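PDB 3W42: phosphoserine phosphatase RsbX from Bacillus subtilis, which dephosphorylates the phosphoserine protein RsbS and so acts as a negative regulator of sigma-B in the general stress response. Local coordinates for residues V160-I163 with R164-L167; S179-M182 with Y183-S186. All coordinates share one frame; numbering follows the deposited sequence. Where two conformers were deposited one is given.

Interaction 1: V160-I163 with R164-L167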
ATOM      1  N   VAL A 160      -4.938   3.801  13.600  1.00 10.55           N
ATOM      2  CA  VAL A 160      -3.919   3.616  14.652  1.00  9.28           C
ATOM      3  C   VAL A 160      -3.414   4.939  15.126  1.00  9.62           C
ATOM      4  O   VAL A 160      -3.084   5.789  14.316  1.00 12.06           O
ATOM      5  CB  VAL A 160      -2.675   2.804  14.065  1.00 10.91           C
ATOM      6  CG1 VAL A 160      -1.587   2.688  15.144  1.00 10.89           C
ATOM      7  CG2 VAL A 160      -3.121   1.486  13.596  1.00 11.77           C
ATOM      8  N   PRO A 161      -3.326   5.192  16.427  1.00 10.35           N
ATOM      9  CA  PRO A 161      -2.885   6.536  16.901  1.00 12.10           C
ATOM     10  C   PRO A 161      -1.468   6.916  16.478  1.00 10.37           C
ATOM     11  O   PRO A 161      -1.261   8.024  16.119  1.00 13.63           O
ATOM     12  CB  PRO A 161      -3.030   6.461  18.414  1.00 12.76           C
ATOM     13  CG  PRO A 161      -4.036   5.422  18.652  1.00 12.21           C
ATOM     14  CD  PRO A 161      -3.844   4.378  17.524  1.00 10.91           C
ATOM     15  N   ASP A 162      -0.536   6.021  16.573  1.00 10.31           N
ATOM     16  CA  ASP A 162       0.843   6.262  16.405  1.00 10.48           C
ATOM     17  C   ASP A 162       1.540   5.148  15.662  1.00  8.82           C
ATOM     18  O   ASP A 162       2.290   4.335  16.210  1.00  8.77           O
ATOM     19  CB  ASP A 162       1.533   6.515  17.750  1.00 11.98           C
ATOM     20  CG  ASP A 162       2.994   6.850  17.677  1.00 15.69           C
ATOM     21  OD1 ASP A 162       3.530   7.104  16.598  1.00 17.31           O
ATOM     22  OD2 ASP A 162       3.598   7.046  18.780  1.00 19.23           O
ATOM     23  N   ILE A 163       1.287   5.053  14.362  1.00  8.39           N
ATOM     24  CA  ILE A 163       1.844   3.977  13.564  1.00  8.01           C
ATOM     25  C   ILE A 163       3.325   3.868  13.595  1.00  8.54           C
ATOM     26  O   ILE A 163       3.902   2.797  13.551  1.00  9.08           O
ATOM     27  CB  ILE A 163       1.255   4.017  12.134  1.00  9.22           C
ATOM     28  CG1 ILE A 163       1.571   2.789  11.307  1.00 10.66           C
ATOM     29  CG2 ILE A 163       1.745   5.296  11.378  1.00 10.56           C
ATOM     30  CD1 ILE A 163       1.026   1.571  11.880  1.00 12.63           C
ATOM     31  N   ARG A 164       3.998   5.014  13.663  1.00  9.04           N
ATOM     32  CA  ARG A 164       5.459   5.034  13.663  0.70  9.79           C
ATOM     33  C   ARG A 164       5.981   4.211  14.815  1.00  8.95           C
ATOM     34  O   ARG A 164       6.991   3.550  14.686  1.00 10.34           O
ATOM     35  CB  ARG A 164       5.937   6.472  13.792  0.70 10.36           C
ATOM     36  CG  ARG A 164       5.853   7.309  12.552  0.70 14.98           C
ATOM     37  CD  ARG A 164       6.335   8.707  12.892  0.70 20.69           C
ATOM     38  NE  ARG A 164       6.378   9.558  11.717  0.70 28.40           N
ATOM     39  CZ  ARG A 164       6.406  10.877  11.733  0.70 28.52           C
ATOM     40  NH1 ARG A 164       6.427  11.529  12.896  0.70 29.95           N
ATOM     41  NH2 ARG A 164       6.458  11.534  10.568  0.70 29.71           N
ATOM     42  N   SER A 165       5.331   4.275  15.971  1.00  9.24           N
ATOM     43  CA  SER A 165       5.814   3.541  17.117  1.00  9.21           C
ATOM     44  C   SER A 165       5.803   2.016  16.894  1.00  7.64           C
ATOM     45  O   SER A 165       6.667   1.309  17.359  1.00  8.32           O
ATOM     46  CB  SER A 165       5.010   3.938  18.373  1.00 11.41           C
ATOM     47  OG  SER A 165       3.679   3.440  18.388  1.00 11.31           O
ATOM     48  N   HIS A 166       4.752   1.536  16.187  1.00  7.84           N
ATOM     49  CA  HIS A 166       4.676   0.129  15.923  1.00  7.12           C
ATOM     50  C   HIS A 166       5.815  -0.298  15.010  1.00  6.65           C
ATOM     51  O   HIS A 166       6.393  -1.378  15.161  1.00  7.70           O
ATOM     52  CB  HIS A 166       3.299  -0.213  15.297  1.00  7.17           C
ATOM     53  CG  HIS A 166       2.173  -0.004  16.246  1.00  7.25           C
ATOM     54  ND1 HIS A 166       1.710  -1.038  17.015  1.00  7.30           N
ATOM     55  CD2 HIS A 166       1.464   1.087  16.542  1.00  7.12           C
ATOM     56  CE1 HIS A 166       0.728  -0.564  17.766  1.00  7.71           C
ATOM     57  NE2 HIS A 166       0.539   0.725  17.512  1.00  7.93           N
ATOM     58  N   LEU A 167       6.092   0.507  13.988  1.00  6.64           N
ATOM     59  CA  LEU A 167       7.214   0.227  13.059  1.00  6.91           C
ATOM     60  C   LEU A 167       8.520   0.260  13.809  1.00  6.96           C
ATOM     61  O   LEU A 167       9.374  -0.580  13.561  1.00  8.33           O
ATOM     62  CB  LEU A 167       7.234   1.247  11.934  1.00  6.71           C
ATOM     63  CG  LEU A 167       6.013   1.225  10.989  1.00  6.61           C
ATOM     64  CD1 LEU A 167       6.151   2.385   9.993  1.00  8.28           C
ATOM     65  CD2 LEU A 167       5.950  -0.008  10.217  1.00  8.24           C
TER
HETATM   66  O   HOH W   1      -0.291   3.609  18.864  1.00  5.42           O
HETATM   67  O   HOH W   2       3.005   7.856  14.007  1.00 17.35           O

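Interaction 2: S179-M182 with Y183-S186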
ATOM      1  N   SER A 179       1.606  -6.565  16.567  1.00  7.35           N
ATOM      2  CA  SER A 179       1.510  -5.318  17.330  1.00  7.48           C
ATOM      3  C   SER A 179       0.254  -4.528  17.010  1.00  7.48           C
ATOM      4  O   SER A 179      -0.246  -3.761  17.860  1.00  8.16           O
ATOM      5  CB  SER A 179       2.750  -4.487  17.012  1.00  7.94           C
ATOM      6  OG  SER A 179       2.865  -3.329  17.772  1.00  8.13           O
ATOM      7  N   LEU A 180      -0.262  -4.674  15.796  1.00  6.74           N
ATOM      8  CA  LEU A 180      -1.451  -3.978  15.312  1.00  7.52           C
ATOM      9  C   LEU A 180      -2.736  -4.716  15.540  1.00  7.56           C
ATOM     10  O   LEU A 180      -3.795  -4.219  15.154  1.00  8.43           O
ATOM     11  CB  LEU A 180      -1.280  -3.736  13.773  1.00  7.58           C
ATOM     12  CG  LEU A 180      -0.127  -2.791  13.374  1.00  7.69           C
ATOM     13  CD1 LEU A 180       0.076  -2.858  11.868  1.00  9.10           C
ATOM     14  CD2 LEU A 180      -0.319  -1.404  13.845  1.00  9.37           C
ATOM     15  N   LYS A 181      -2.695  -5.884  16.204  1.00  8.03           N
ATOM     16  CA  LYS A 181      -3.885  -6.730  16.250  1.00  9.55           C
ATOM     17  C   LYS A 181      -5.064  -6.001  16.879  1.00  8.48           C
ATOM     18  O   LYS A 181      -6.213  -6.241  16.420  1.00  8.77           O
ATOM     19  CB  LYS A 181      -3.571  -7.980  17.045  1.00 11.48           C
ATOM     20  CG  LYS A 181      -4.786  -8.816  17.257  1.00 20.41           C
ATOM     21  CD  LYS A 181      -4.582 -10.152  17.812  1.00 26.48           C
ATOM     22  CE  LYS A 181      -5.949 -10.922  17.809  1.00 33.50           C
ATOM     23  NZ  LYS A 181      -6.957 -10.448  18.872  1.00 35.13           N
ATOM     24  N   MET A 182      -4.887  -5.132  17.879  1.00  8.21           N
ATOM     25  CA  MET A 182      -6.032  -4.526  18.525  1.00  9.41           C
ATOM     26  C   MET A 182      -6.861  -3.703  17.585  1.00  8.63           C
ATOM     27  O   MET A 182      -8.015  -3.422  17.861  1.00 10.67           O
ATOM     28  CB  MET A 182      -5.631  -3.738  19.739  1.00  8.88           C
ATOM     29  CG  MET A 182      -4.908  -2.427  19.445  1.00 11.15           C
ATOM     30  SD  MET A 182      -4.947  -1.167  20.713  1.00 11.74           S
ATOM     31  CE  MET A 182      -6.712  -0.773  20.697  1.00 14.88           C
ATOM     32  N   TYR A 183      -6.308  -3.234  16.479  1.00  7.92           N
ATOM     33  CA  TYR A 183      -6.981  -2.382  15.496  1.00  8.57           C
ATOM     34  C   TYR A 183      -7.715  -3.168  14.453  1.00  8.38           C
ATOM     35  O   TYR A 183      -8.349  -2.598  13.565  1.00  9.36           O
ATOM     36  CB  TYR A 183      -5.935  -1.426  14.871  1.00  8.91           C
ATOM     37  CG  TYR A 183      -5.102  -0.742  15.848  1.00  9.03           C
ATOM     38  CD1 TYR A 183      -5.617   0.199  16.697  1.00  9.95           C
ATOM     39  CD2 TYR A 183      -3.787  -1.113  15.984  1.00  9.77           C
ATOM     40  CE1 TYR A 183      -4.848   0.851  17.644  1.00 11.26           C
ATOM     41  CE2 TYR A 183      -2.951  -0.515  16.937  1.00 10.18           C
ATOM     42  CZ  TYR A 183      -3.492   0.415  17.781  1.00 10.84           C
ATOM     43  OH  TYR A 183      -2.648   1.011  18.703  1.00 11.72           O
ATOM     44  N   THR A 184      -7.665  -4.491  14.512  1.00  9.15           N
ATOM     45  CA  THR A 184      -8.224  -5.365  13.485  1.00  9.32           C
ATOM     46  C   THR A 184      -9.476  -6.088  13.945  1.00 10.41           C
ATOM     47  O   THR A 184     -10.114  -6.741  13.144  1.00 11.30           O
ATOM     48  CB  THR A 184      -7.204  -6.450  13.070  1.00 10.08           C
ATOM     49  OG1 THR A 184      -7.013  -7.413  14.120  1.00 10.72           O
ATOM     50  CG2 THR A 184      -5.883  -5.854  12.551  1.00 11.67           C
ATOM     51  N   THR A 185      -9.826  -5.984  15.217  1.00 11.13           N
ATOM     52  CA  THR A 185     -10.873  -6.769  15.756  1.00 13.36           C
ATOM     53  C   THR A 185     -12.290  -6.204  15.487  1.00 12.89           C
ATOM     54  O   THR A 185     -13.251  -6.936  15.387  1.00 15.09           O
ATOM     55  CB  THR A 185     -10.637  -7.032  17.267  1.00 14.90           C
ATOM     56  OG1 THR A 185     -10.413  -5.787  17.869  1.00 17.91           O
ATOM     57  CG2 THR A 185      -9.432  -7.919  17.448  1.00 18.61           C
ATOM     58  N   SER A 186     -12.435  -4.896  15.410  1.00 12.22           N
ATOM     59  CA  SER A 186     -13.745  -4.327  15.229  1.00 13.97           C
ATOM     60  C   SER A 186     -14.335  -4.567  13.844  1.00 12.98           C
ATOM     61  O   SER A 186     -15.534  -4.645  13.691  1.00 14.16           O
ATOM     62  CB  SER A 186     -13.677  -2.807  15.408  1.00 15.45           C
ATOM     63  OG  SER A 186     -13.099  -2.145  14.248  1.00 18.78           O
TER
HETATM   64  O   HOH W   3     -10.379  -2.909  16.204  1.00 13.74           O

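Interaction 1: V160-I163 with R164-L167
Asp162 and Ser165 meet at the start of helix 163-169 in a standard N-cap arrangement, with the aspartate just before the first turn and the serine three residues on. The aspartate carboxylate swings over the turn because CG lies anti to the backbone N (chi1 -177°), which brings OD1 to 3.4 Å from Ser165 N, a long and weak capping bond. OD2 lies against the serine side chain, 3.4 Å from Ser165 CB. The serine answers through its hydroxyl: OG, set between its own N and carbonyl carbon (chi1 72°), donates to Asp162 O at 2.7 Å, lying in the plane of that carbonyl. Asp162 O also receives a weak bond from Ser165 N. A water spans Asp162 OD1 and Arg164 N, donating to the first and accepting from the second.

The His166 ring lies with its CD2 edge toward Asp162 O, 3.4 Å away and near the ring plane. The Val160 and His166 side chains come at each other from opposite directions, and Val160 CG1 packs 3.7 Å from His166 CD2, oblique to the ring. At ND1 the imidazole is probably restrained by Ser179 OG. An i to i+4 bond runs from Leu167 N to Ile163 O at 3.2 Å, with an N-H...O angle of 167°, while Ile163 and Leu167 pack on Ile113 of strand 111-115.

Of the first-turn amides, Arg164 N is thus met by the water and Ser165 N by weak bonds to Asp162 OD1 and O, and the aspartate's negative charge would be expected to interact favourably with the helix dipole.

Interaction 2: S179-M182 with Y183-S186
Met182 lies across one face of the Tyr183 ring, its CG 3.5 Å from the ring centroid and only 8° off the normal, a CH-pi contact between adjacent residues. The sulfur follows obliquely, with SD 4.1 Å from the same centroid, making this a Met-aromatic contact as well. Met182 can fold over its neighbour because CG sits between the backbone N and the carbonyl carbon (chi1 72°). The Leu180 and Tyr183 side chains cross at about a right angle, with Leu180 CD2 4.1 Å from Tyr183 CD2.

The backbone around these side chains is tightly turned. Tyr183 N donates to Leu180 O at 3.0 Å, an i to i+3 bond of the 3-10 kind. One residue on, Lys181 O is gripped twice by Thr184: OG1 approaches on a lone pair at 2.7 Å, while the amide N comes from above the carbonyl plane at 3.0 Å. The chain then leaves the turn with a water linking Met182 O to Ser186 N.

This turn follows helix 173-179 and leads toward strand 191-198. Leu180 packs on Ile163 and His166 of helix 163-169, and the tyrosine packs on Leu158, Val160 and Pro161 of the loop preceding that helix.

In the fold
Interactions 1 and 2 come in series along the chain, their centres about 12 Å apart: the first opens helix 163-169, the second follows the end of helix 173-179. Both belong to the excursion between strands 150-154 and 191-198, neighbours in the six-stranded antiparallel sheet of this PPM-type phosphatase. They touch directly: His166 ND1 and Ser179 OG are 2.7 Å apart, probably hydrogen-bonded, and His166 NE2 packs 3.4 Å from Tyr183 OH. The start of one helix is thereby tied to the end of the next. Manganese lies about 14 Å from the Val160 side chain and about 13 Å from that of Tyr183, so neither contact reaches the metal.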